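PDB 3K7Y: aspartate aminotransferase from Plasmodium falciparum, which probably catalyses the pyridoxal-phosphate-dependent transfer of the amino group of L-aspartate to 2-oxoglutarate, yielding oxaloacetate and L-glutamate. Local coordinates for residues T107-K118 with H135-F144; I239-F247 with R257-C265. All coordinates share one frame; numbering follows the deposited sequence.

Contact 1: T107-K118 with H135-F144; sequences TGAIFVLLEFLK and HVNMIESRGF. With PLP (pyridoxal-5'-phosphate), chain B.
Met138 starts off helix 133-140 with CG opposite its own carbonyl carbon (chi1 -63°), and a bend at the last torsion of its chain swings the methyl against Thr107 and Phe111. The result is a knob-into-hole contact between two helices of the alpha/beta domain that holds the cofactor in this fold-type I aminotransferase. Met138 sits among Thr107, Ile110, Phe111 and Leu114, bridging segments whose axes cross at -30°. Met138 crosses Thr107 and Ile110 almost perpendicularly, its CE lying 3.6 Å from Thr107 CG2 and its SD 3.8 Å from Ile110 CG2. Next along the helix, Leu114 splits its branches: CD1 rests on Met138 CB, while CD2 meets Ile139 CG1 at 4.0 Å and also touches the Phe144 ring. Leu125 of strand 124-128 packs against Leu114, Ile139 and Phe144 from the sheet beneath.

The far end is polar. Lys118, its chain bent at chi2 and chi4, sets NZ over the face of Phe144 in a cation-pi contact, 4.8 Å from the ring centroid and 15° off the normal. The same NZ donates to Gly143 O at 3.1 Å, from above the carbonyl plane, within the turn that follows the helix. Glu115 OE1 and Arg142 NH1, 3.2 Å apart, form a salt bridge of charges alone, because the oxygen stands well out of the guanidinium plane.

At the opposite end lies the cofactor. Ile110 CD1 meets the edge of the His135 ring at CE1 and also approaches the pyridine carbon C6 of PLP. Beside it Thr107 grips one phosphate oxygen twice, O3P taking bonds from the backbone N at 2.7 Å and from OG1 at 2.8 Å.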
loop_
_atom_site.group_PDB
_atom_site.type_symbol
_atom_site.label_atom_id
_atom_site.label_comp_id
_atom_site.label_asym_id
_atom_site.label_seq_id
_atom_site.Cartn_x
_atom_site.Cartn_y
_atom_site.Cartn_z
ATOM N N THR A 107 -1.443 7.928 6.149
ATOM C CA THR A 107 -0.034 7.471 6.254
ATOM C C THR A 107 0.532 7.297 4.867
ATOM O O THR A 107 1.636 7.769 4.563
ATOM C CB THR A 107 0.073 6.079 6.958
ATOM O OG1 THR A 107 -0.648 6.086 8.191
ATOM C CG2 THR A 107 1.512 5.688 7.221
ATOM N N GLY A 108 -0.241 6.607 4.031
ATOM C CA GLY A 108 0.173 6.326 2.685
ATOM C C GLY A 108 0.370 7.593 1.887
ATOM O O GLY A 108 1.174 7.622 0.977
ATOM N N ALA A 109 -0.367 8.645 2.203
ATOM C CA ALA A 109 -0.204 9.855 1.429
ATOM C C ALA A 109 0.963 10.653 1.990
ATOM O O ALA A 109 1.754 11.226 1.238
ATOM C CB ALA A 109 -1.476 10.671 1.410
ATOM N N ILE A 110 1.090 10.662 3.312
ATOM C CA ILE A 110 2.176 11.396 3.940
ATOM C C ILE A 110 3.458 10.863 3.342
ATOM O O ILE A 110 4.224 11.608 2.723
ATOM C CB ILE A 110 2.191 11.252 5.485
ATOM C CG1 ILE A 110 0.989 11.968 6.108
ATOM C CG2 ILE A 110 3.489 11.806 6.084
ATOM C CD1 ILE A 110 0.535 11.337 7.465
ATOM N N PHE A 111 3.675 9.563 3.476
ATOM C CA PHE A 111 4.941 9.004 3.009
ATOM C C PHE A 111 5.272 9.226 1.537
ATOM O O PHE A 111 6.413 9.555 1.264
ATOM C CB PHE A 111 5.102 7.546 3.399
ATOM C CG PHE A 111 4.914 6.591 2.290
ATOM C CD1 PHE A 111 3.839 5.726 2.299
ATOM C CD2 PHE A 111 5.850 6.510 1.259
ATOM C CE1 PHE A 111 3.684 4.783 1.282
ATOM C CE2 PHE A 111 5.713 5.591 0.240
ATOM C CZ PHE A 111 4.626 4.722 0.244
ATOM N N VAL A 112 4.324 9.082 0.602
ATOM C CA VAL A 112 4.671 9.332 -0.812
ATOM C C VAL A 112 5.125 10.766 -0.982
ATOM O O VAL A 112 6.056 11.040 -1.750
ATOM C CB VAL A 112 3.549 9.062 -1.869
ATOM C CG1 VAL A 112 4.060 9.432 -3.290
ATOM C CG2 VAL A 112 3.097 7.603 -1.872
ATOM N N LEU A 113 4.475 11.678 -0.259
ATOM C CA LEU A 113 4.852 13.088 -0.312
ATOM C C LEU A 113 6.244 13.331 0.229
ATOM O O LEU A 113 6.987 14.152 -0.311
ATOM C CB LEU A 113 3.864 13.944 0.454
ATOM C CG LEU A 113 4.202 15.418 0.545
ATOM C CD1 LEU A 113 4.264 16.056 -0.847
ATOM C CD2 LEU A 113 3.149 16.084 1.394
ATOM N N LEU A 114 6.601 12.624 1.292
ATOM C CA LEU A 114 7.944 12.765 1.825
ATOM C C LEU A 114 8.939 12.183 0.835
ATOM O O LEU A 114 9.987 12.777 0.576
ATOM C CB LEU A 114 8.065 12.129 3.202
ATOM C CG LEU A 114 7.326 12.804 4.364
ATOM C CD1 LEU A 114 7.350 11.903 5.565
ATOM C CD2 LEU A 114 7.952 14.116 4.721
ATOM N N GLU A 115 8.596 11.045 0.241
ATOM C CA GLU A 115 9.449 10.491 -0.809
ATOM C C GLU A 115 9.564 11.530 -1.908
ATOM O O GLU A 115 10.612 11.662 -2.535
ATOM C CB GLU A 115 8.930 9.155 -1.369
ATOM C CG GLU A 115 9.108 7.948 -0.471
ATOM C CD GLU A 115 10.558 7.662 -0.061
ATOM O OE1 GLU A 115 10.815 6.563 0.488
ATOM O OE2 GLU A 115 11.454 8.517 -0.255
ATOM N N PHE A 116 8.489 12.286 -2.114
ATOM C CA PHE A 116 8.475 13.289 -3.183
ATOM C C PHE A 116 9.313 14.502 -2.829
ATOM O O PHE A 116 9.834 15.175 -3.711
ATOM C CB PHE A 116 7.050 13.727 -3.549
ATOM C CG PHE A 116 7.006 14.783 -4.619
ATOM C CD1 PHE A 116 7.562 14.544 -5.876
ATOM C CD2 PHE A 116 6.425 16.017 -4.368
ATOM C CE1 PHE A 116 7.533 15.508 -6.879
ATOM C CE2 PHE A 116 6.386 17.003 -5.367
ATOM C CZ PHE A 116 6.946 16.743 -6.633
ATOM N N LEU A 117 9.428 14.776 -1.533
ATOM C CA LEU A 117 10.236 15.884 -1.077
ATOM C C LEU A 117 11.733 15.572 -1.152
ATOM O O LEU A 117 12.515 16.463 -1.484
ATOM C CB LEU A 117 9.801 16.370 0.315
ATOM C CG LEU A 117 8.376 16.946 0.477
ATOM C CD1 LEU A 117 8.199 17.610 1.813
ATOM C CD2 LEU A 117 7.984 17.939 -0.634
ATOM N N LYS A 118 12.138 14.328 -0.874
ATOM C CA LYS A 118 13.566 13.949 -1.007
ATOM C C LYS A 118 13.980 14.144 -2.443
ATOM O O LYS A 118 15.127 14.448 -2.741
ATOM C CB LYS A 118 13.847 12.500 -0.566
ATOM C CG LYS A 118 14.757 12.349 0.664
ATOM C CD LYS A 118 16.241 12.625 0.336
ATOM C CE LYS A 118 17.189 12.383 1.543
ATOM N NZ LYS A 118 17.100 13.385 2.672
ATOM N N HIS A 135 4.606 11.166 12.289
ATOM C CA HIS A 135 5.333 12.194 11.570
ATOM C C HIS A 135 6.814 12.159 11.957
ATOM O O HIS A 135 7.687 12.124 11.083
ATOM C CB HIS A 135 4.780 13.602 11.833
ATOM C CG HIS A 135 3.424 13.863 11.244
ATOM N ND1 HIS A 135 2.794 12.990 10.379
ATOM C CD2 HIS A 135 2.590 14.920 11.380
ATOM C CE1 HIS A 135 1.621 13.486 10.027
ATOM N NE2 HIS A 135 1.474 14.657 10.620
ATOM N N VAL A 136 7.113 12.157 13.258
ATOM C CA VAL A 136 8.510 12.121 13.693
ATOM C C VAL A 136 9.207 10.947 13.028
ATOM O O VAL A 136 10.214 11.154 12.335
ATOM C CB VAL A 136 8.697 12.038 15.217
ATOM C CG1 VAL A 136 10.152 11.972 15.551
ATOM C CG2 VAL A 136 8.102 13.241 15.900
ATOM N N ASN A 137 8.659 9.739 13.206
ATOM C CA ASN A 137 9.290 8.521 12.675
ATOM C C ASN A 137 9.435 8.554 11.156
ATOM O O ASN A 137 10.489 8.246 10.611
ATOM C CB ASN A 137 8.530 7.248 13.093
ATOM C CG ASN A 137 9.307 5.952 12.760
ATOM O OD1 ASN A 137 10.340 5.661 13.367
ATOM N ND2 ASN A 137 8.816 5.189 11.800
ATOM N N MET A 138 8.364 8.939 10.488
ATOM C CA MET A 138 8.351 8.953 9.036
ATOM C C MET A 138 9.349 9.964 8.458
ATOM O O MET A 138 10.053 9.666 7.495
ATOM C CB MET A 138 6.959 9.262 8.518
ATOM C CG MET A 138 5.902 8.264 8.867
ATOM S SD MET A 138 4.663 8.542 7.602
ATOM C CE MET A 138 4.816 7.043 6.654
ATOM N N ILE A 139 9.399 11.160 9.045
ATOM C CA ILE A 139 10.319 12.187 8.590
ATOM C C ILE A 139 11.757 11.762 8.817
ATOM O O ILE A 139 12.554 11.736 7.882
ATOM C CB ILE A 139 10.082 13.529 9.296
ATOM C CG1 ILE A 139 8.948 14.284 8.616
ATOM C CG2 ILE A 139 11.338 14.389 9.232
ATOM C CD1 ILE A 139 7.660 14.265 9.350
ATOM N N GLU A 140 12.062 11.419 10.067
ATOM C CA GLU A 140 13.423 11.250 10.530
ATOM C C GLU A 140 14.072 10.066 9.881
ATOM O O GLU A 140 15.148 10.173 9.293
ATOM C CB GLU A 140 13.439 11.081 12.040
ATOM C CG GLU A 140 13.418 12.405 12.816
ATOM C CD GLU A 140 14.251 12.296 14.074
ATOM O OE1 GLU A 140 13.799 11.562 14.989
ATOM O OE2 GLU A 140 15.366 12.898 14.122
ATOM N N SER A 141 13.410 8.929 9.967
ATOM C CA SER A 141 13.958 7.718 9.369
ATOM C C SER A 141 14.196 7.794 7.856
ATOM O O SER A 141 14.593 6.800 7.267
ATOM C CB SER A 141 13.148 6.462 9.761
ATOM O OG SER A 141 11.809 6.496 9.287
ATOM N N ARG A 142 13.988 8.952 7.221
ATOM C CA ARG A 142 14.574 9.176 5.873
ATOM C C ARG A 142 15.522 10.358 5.765
ATOM O O ARG A 142 15.702 10.933 4.688
ATOM C CB ARG A 142 13.553 9.132 4.728
ATOM C CG ARG A 142 12.288 9.878 4.921
ATOM C CD ARG A 142 11.224 9.320 3.987
ATOM N NE ARG A 142 10.346 8.388 4.676
ATOM C CZ ARG A 142 9.330 7.744 4.102
ATOM N NH1 ARG A 142 9.063 7.908 2.809
ATOM N NH2 ARG A 142 8.589 6.911 4.822
ATOM N N GLY A 143 16.158 10.676 6.889
ATOM C CA GLY A 143 17.246 11.651 6.941
ATOM C C GLY A 143 16.909 13.065 6.490
ATOM O O GLY A 143 17.634 13.649 5.671
ATOM N N PHE A 144 15.795 13.595 6.991
ATOM C CA PHE A 144 15.509 15.011 6.901
ATOM C C PHE A 144 15.929 15.570 8.264
ATOM O O PHE A 144 16.013 14.817 9.242
ATOM C CB PHE A 144 14.006 15.251 6.791
ATOM C CG PHE A 144 13.391 14.955 5.443
ATOM C CD1 PHE A 144 13.523 15.847 4.387
ATOM C CD2 PHE A 144 12.573 13.827 5.267
ATOM C CE1 PHE A 144 12.911 15.583 3.169
ATOM C CE2 PHE A 144 11.955 13.556 4.047
ATOM C CZ PHE A 144 12.128 14.424 3.006
HETATM N N1 PLP B . -2.389 12.034 10.422
HETATM C C2 PLP B . -2.942 12.105 11.675
HETATM C C2A PLP B . -2.843 13.385 12.414
HETATM C C3 PLP B . -3.582 11.000 12.214
HETATM O O3 PLP B . -4.152 11.075 13.460
HETATM C C4 PLP B . -3.651 9.813 11.483
HETATM C C4A PLP B . -4.477 8.698 12.048
HETATM O O4A PLP B . -5.665 8.598 11.713
HETATM C C5 PLP B . -3.094 9.731 10.192
HETATM C C6 PLP B . -2.453 10.861 9.679
HETATM C C5A PLP B . -3.099 8.475 9.315
HETATM O O4P PLP B . -4.346 7.827 9.135
HETATM P P PLP B . -4.431 6.400 8.371
HETATM O O1P PLP B . -5.765 6.219 7.705
HETATM O O2P PLP B . -4.340 5.292 9.386
HETATM O O3P PLP B . -3.327 6.362 7.339
#

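Contact 2: I239-F247 with R257-C265; sequences IAFSVCQSF and RAGALHIVC. With PLP (pyridoxal-5'-phosphate), chain B.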
loop_
_atom_site.group_PDB
_atom_site.type_symbol
_atom_site.label_atom_id
_atom_site.label_comp_id
_atom_site.label_asym_id
_atom_site.label_seq_id
_atom_site.Cartn_x
_atom_site.Cartn_y
_atom_site.Cartn_z
ATOM N N ILE A 239 -2.709 30.665 -2.887
ATOM C CA ILE A 239 -1.387 30.207 -2.474
ATOM C C ILE A 239 -1.331 28.713 -2.797
ATOM O O ILE A 239 -2.379 28.062 -2.891
ATOM C CB ILE A 239 -1.112 30.443 -0.953
ATOM C CG1 ILE A 239 -1.738 31.753 -0.455
ATOM C CG2 ILE A 239 0.395 30.436 -0.680
ATOM C CD1 ILE A 239 -1.660 31.965 1.051
ATOM N N ALA A 240 -0.121 28.178 -2.986
ATOM C CA ALA A 240 0.068 26.747 -3.277
ATOM C C ALA A 240 0.442 25.934 -2.024
ATOM O O ALA A 240 1.082 26.453 -1.103
ATOM C CB ALA A 240 1.103 26.570 -4.367
ATOM N N PHE A 241 0.034 24.667 -1.981
ATOM C CA PHE A 241 0.264 23.835 -0.798
ATOM C C PHE A 241 -0.045 22.365 -1.081
ATOM O O PHE A 241 -0.245 21.982 -2.233
ATOM C CB PHE A 241 -0.589 24.348 0.368
ATOM C CG PHE A 241 -2.043 24.516 0.023
ATOM C CD1 PHE A 241 -2.574 25.771 -0.189
ATOM C CD2 PHE A 241 -2.880 23.410 -0.090
ATOM C CE1 PHE A 241 -3.908 25.924 -0.509
ATOM C CE2 PHE A 241 -4.208 23.553 -0.413
ATOM C CZ PHE A 241 -4.724 24.808 -0.623
ATOM N N SER A 242 -0.094 21.547 -0.036
ATOM C CA SER A 242 -0.394 20.133 -0.195
ATOM C C SER A 242 -1.331 19.626 0.873
ATOM O O SER A 242 -1.366 20.158 1.993
ATOM C CB SER A 242 0.880 19.311 -0.152
ATOM O OG SER A 242 1.516 19.375 -1.394
ATOM N N VAL A 243 -2.079 18.579 0.535
ATOM C CA VAL A 243 -3.021 18.011 1.487
ATOM C C VAL A 243 -2.912 16.482 1.538
ATOM O O VAL A 243 -3.026 15.802 0.507
ATOM C CB VAL A 243 -4.486 18.440 1.187
ATOM C CG1 VAL A 243 -5.382 18.127 2.374
ATOM C CG2 VAL A 243 -4.578 19.922 0.841
ATOM N N CYS A 244 -2.669 15.957 2.739
ATOM C CA CYS A 244 -2.789 14.534 2.990
ATOM C C CYS A 244 -4.109 14.317 3.686
ATOM O O CYS A 244 -4.369 14.918 4.730
ATOM C CB CYS A 244 -1.643 14.043 3.863
ATOM S SG CYS A 244 -0.024 14.351 3.113
ATOM N N GLN A 245 -4.936 13.451 3.117
ATOM C CA GLN A 245 -6.312 13.277 3.570
ATOM C C GLN A 245 -6.597 11.812 3.850
ATOM O O GLN A 245 -6.357 10.963 2.992
ATOM C CB GLN A 245 -7.235 13.838 2.501
ATOM C CG GLN A 245 -8.628 13.245 2.351
ATOM C CD GLN A 245 -9.524 14.150 1.496
ATOM O OE1 GLN A 245 -10.741 13.978 1.427
ATOM N NE2 GLN A 245 -8.915 15.139 0.868
ATOM N N SER A 246 -7.072 11.522 5.063
ATOM C CA SER A 246 -7.445 10.174 5.466
ATOM C C SER A 246 -8.938 10.080 5.646
ATOM O O SER A 246 -9.578 11.048 6.063
ATOM C CB SER A 246 -6.780 9.798 6.784
ATOM O OG SER A 246 -7.315 8.575 7.278
ATOM N N PHE A 247 -9.485 8.907 5.345
ATOM C CA PHE A 247 -10.899 8.630 5.529
ATOM C C PHE A 247 -11.016 7.472 6.493
ATOM O O PHE A 247 -12.038 6.766 6.511
ATOM C CB PHE A 247 -11.529 8.196 4.224
ATOM C CG PHE A 247 -11.404 9.183 3.116
ATOM C CD1 PHE A 247 -12.215 10.306 3.062
ATOM C CD2 PHE A 247 -10.510 8.962 2.079
ATOM C CE1 PHE A 247 -12.119 11.206 1.994
ATOM C CE2 PHE A 247 -10.408 9.859 1.015
ATOM C CZ PHE A 247 -11.212 10.977 0.973
ATOM N N ARG A 257 -7.758 1.304 4.434
ATOM C CA ARG A 257 -6.638 2.218 4.176
ATOM C C ARG A 257 -6.981 3.234 3.096
ATOM O O ARG A 257 -6.227 3.387 2.127
ATOM C CB ARG A 257 -5.356 1.464 3.828
ATOM C CG ARG A 257 -5.127 0.201 4.637
ATOM C CD ARG A 257 -4.975 0.475 6.127
ATOM N NE ARG A 257 -3.863 1.382 6.387
ATOM C CZ ARG A 257 -3.987 2.661 6.736
ATOM N NH1 ARG A 257 -5.196 3.220 6.910
ATOM N NH2 ARG A 257 -2.888 3.380 6.924
ATOM N N ALA A 258 -8.111 3.931 3.250
ATOM C CA ALA A 258 -8.510 4.954 2.259
ATOM C C ALA A 258 -7.852 6.322 2.534
ATOM O O ALA A 258 -8.033 6.902 3.628
ATOM C CB ALA A 258 -10.028 5.086 2.186
ATOM N N GLY A 259 -7.074 6.813 1.565
ATOM C CA GLY A 259 -6.446 8.134 1.675
ATOM C C GLY A 259 -6.169 8.821 0.346
ATOM O O GLY A 259 -6.149 8.178 -0.707
ATOM N N ALA A 260 -5.927 10.128 0.387
ATOM C CA ALA A 260 -5.601 10.878 -0.814
ATOM C C ALA A 260 -4.464 11.880 -0.586
ATOM O O ALA A 260 -4.176 12.230 0.548
ATOM C CB ALA A 260 -6.833 11.575 -1.316
ATOM N N LEU A 261 -3.828 12.326 -1.669
ATOM C CA LEU A 261 -2.773 13.347 -1.638
ATOM C C LEU A 261 -3.109 14.460 -2.632
ATOM O O LEU A 261 -3.222 14.194 -3.824
ATOM C CB LEU A 261 -1.432 12.731 -2.065
ATOM C CG LEU A 261 -0.047 13.178 -1.544
ATOM C CD1 LEU A 261 1.072 12.946 -2.583
ATOM C CD2 LEU A 261 -0.014 14.629 -1.040
ATOM N N HIS A 262 -3.260 15.695 -2.159
ATOM C CA HIS A 262 -3.525 16.814 -3.060
ATOM C C HIS A 262 -2.359 17.782 -3.124
ATOM O O HIS A 262 -1.881 18.261 -2.093
ATOM C CB HIS A 262 -4.787 17.553 -2.639
ATOM C CG HIS A 262 -5.968 16.655 -2.449
ATOM N ND1 HIS A 262 -6.711 16.167 -3.503
ATOM C CD2 HIS A 262 -6.514 16.127 -1.326
ATOM C CE1 HIS A 262 -7.668 15.384 -3.036
ATOM N NE2 HIS A 262 -7.571 15.346 -1.719
ATOM N N ILE A 263 -1.890 18.052 -4.340
ATOM C CA ILE A 263 -0.836 19.046 -4.558
ATOM C C ILE A 263 -1.334 20.123 -5.509
ATOM O O ILE A 263 -1.814 19.822 -6.603
ATOM C CB ILE A 263 0.479 18.428 -5.098
ATOM C CG1 ILE A 263 1.053 17.432 -4.090
ATOM C CG2 ILE A 263 1.509 19.533 -5.404
ATOM C CD1 ILE A 263 2.180 16.624 -4.611
ATOM N N VAL A 264 -1.214 21.374 -5.073
ATOM C CA VAL A 264 -1.729 22.514 -5.824
ATOM C C VAL A 264 -0.642 23.018 -6.770
ATOM O O VAL A 264 0.472 23.320 -6.339
ATOM C CB VAL A 264 -2.252 23.634 -4.868
ATOM C CG1 VAL A 264 -2.430 24.956 -5.599
ATOM C CG2 VAL A 264 -3.573 23.220 -4.209
ATOM N N CYS A 265 -0.974 23.094 -8.059
ATOM C CA CYS A 265 0.004 23.419 -9.110
ATOM C C CYS A 265 -0.257 24.749 -9.835
ATOM O O CYS A 265 -1.404 25.143 -10.039
ATOM C CB CYS A 265 0.075 22.284 -10.135
ATOM S SG CYS A 265 0.504 20.676 -9.442
HETATM N N1 PLP B . -2.389 12.034 10.422
HETATM C C2 PLP B . -2.942 12.105 11.675
HETATM C C2A PLP B . -2.843 13.385 12.414
HETATM C C3 PLP B . -3.582 11.000 12.214
HETATM O O3 PLP B . -4.152 11.075 13.460
HETATM C C4 PLP B . -3.651 9.813 11.483
HETATM C C4A PLP B . -4.477 8.698 12.048
HETATM O O4A PLP B . -5.665 8.598 11.713
HETATM C C5 PLP B . -3.094 9.731 10.192
HETATM C C6 PLP B . -2.453 10.861 9.679
HETATM C C5A PLP B . -3.099 8.475 9.315
HETATM O O4P PLP B . -4.346 7.827 9.135
HETATM P P PLP B . -4.431 6.400 8.371
HETATM O O1P PLP B . -5.765 6.219 7.705
HETATM O O2P PLP B . -4.340 5.292 9.386
HETATM O O3P PLP B . -3.327 6.362 7.339
#
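Cys244 and Leu261 meet at the apolar centre, with SG 4.2 Å from Leu261 CD2 on the face of the sheet that helix 105-118 covers. On the other face Val243 and His262 lie side by side through their CB atoms. Farther along, Phe241 adopts a first torsion that leaves CG between the backbone N and the carbonyl carbon (chi1 52°); its ring turns back to the neighbouring strand and receives Val264 CG2 over one face. This CH-pi contact measures 4.2 Å from CG2 to the ring centroid, with the methyl displaced toward the rim. At the other end of the pairing, Phe247 CD2 lies 3.9 Å from Ala258 CB.

The backbones run antiparallel, 172° between their directions. Val243 pairs with His262 and Gln245 with Ala260 as hydrogen-bonded pairs, each exchanging two hydrogen bonds; Val243 N to His262 O and His262 N to Val243 O both measure 2.7 Å. One hydrogen bond at each end, Val264 N to Phe241 O and Phe247 N to Ala258 O, extends the ladder. The Gln245 amide comes to the edge of the His262 imidazole, the planes 52° apart, but the angle is too poor for a hydrogen bond.

At the polar edge the two segments converge on the PLP phosphate. Ser246 OG donates to O1P at 2.9 Å. Arg257, bent at chi2 and chi3, presents its guanidinium edge-on like a fork, NH1 to O1P at 3.2 Å and NH2 to O3P at 3.0 Å. NH2 also bonds Tyr286 O of the second subunit, tying the phosphate site to the dimer interface. Such a beta hairpin, whose connecting loop carries Ser248 and Lys249 of the pocket, belongs to the cofactor site of this aminotransferase family.

Both contacts are largely buried and share the cofactor, yet they hold different layers of one domain. Contact 1 joins two helices packed on the mixed sheet, and its far end reaches solvent at Lys118 and Gly143; contact 2 is centred on two neighbouring strands of that sheet. Accordingly, apolar side-chain packing dominates the first, with charged groups toward its outer end, while a backbone hydrogen-bond ladder dominates the second. The layers touch directly: Ile110 CA lies 3.8 Å from Cys244 SG, and Ala109 O lies 3.8 Å from Leu261 CG. Around the PLP phosphate, contact 1 contributes the N-terminal part of a helix, contact 2 a strand end and a loop arginine. Each also meets the second subunit.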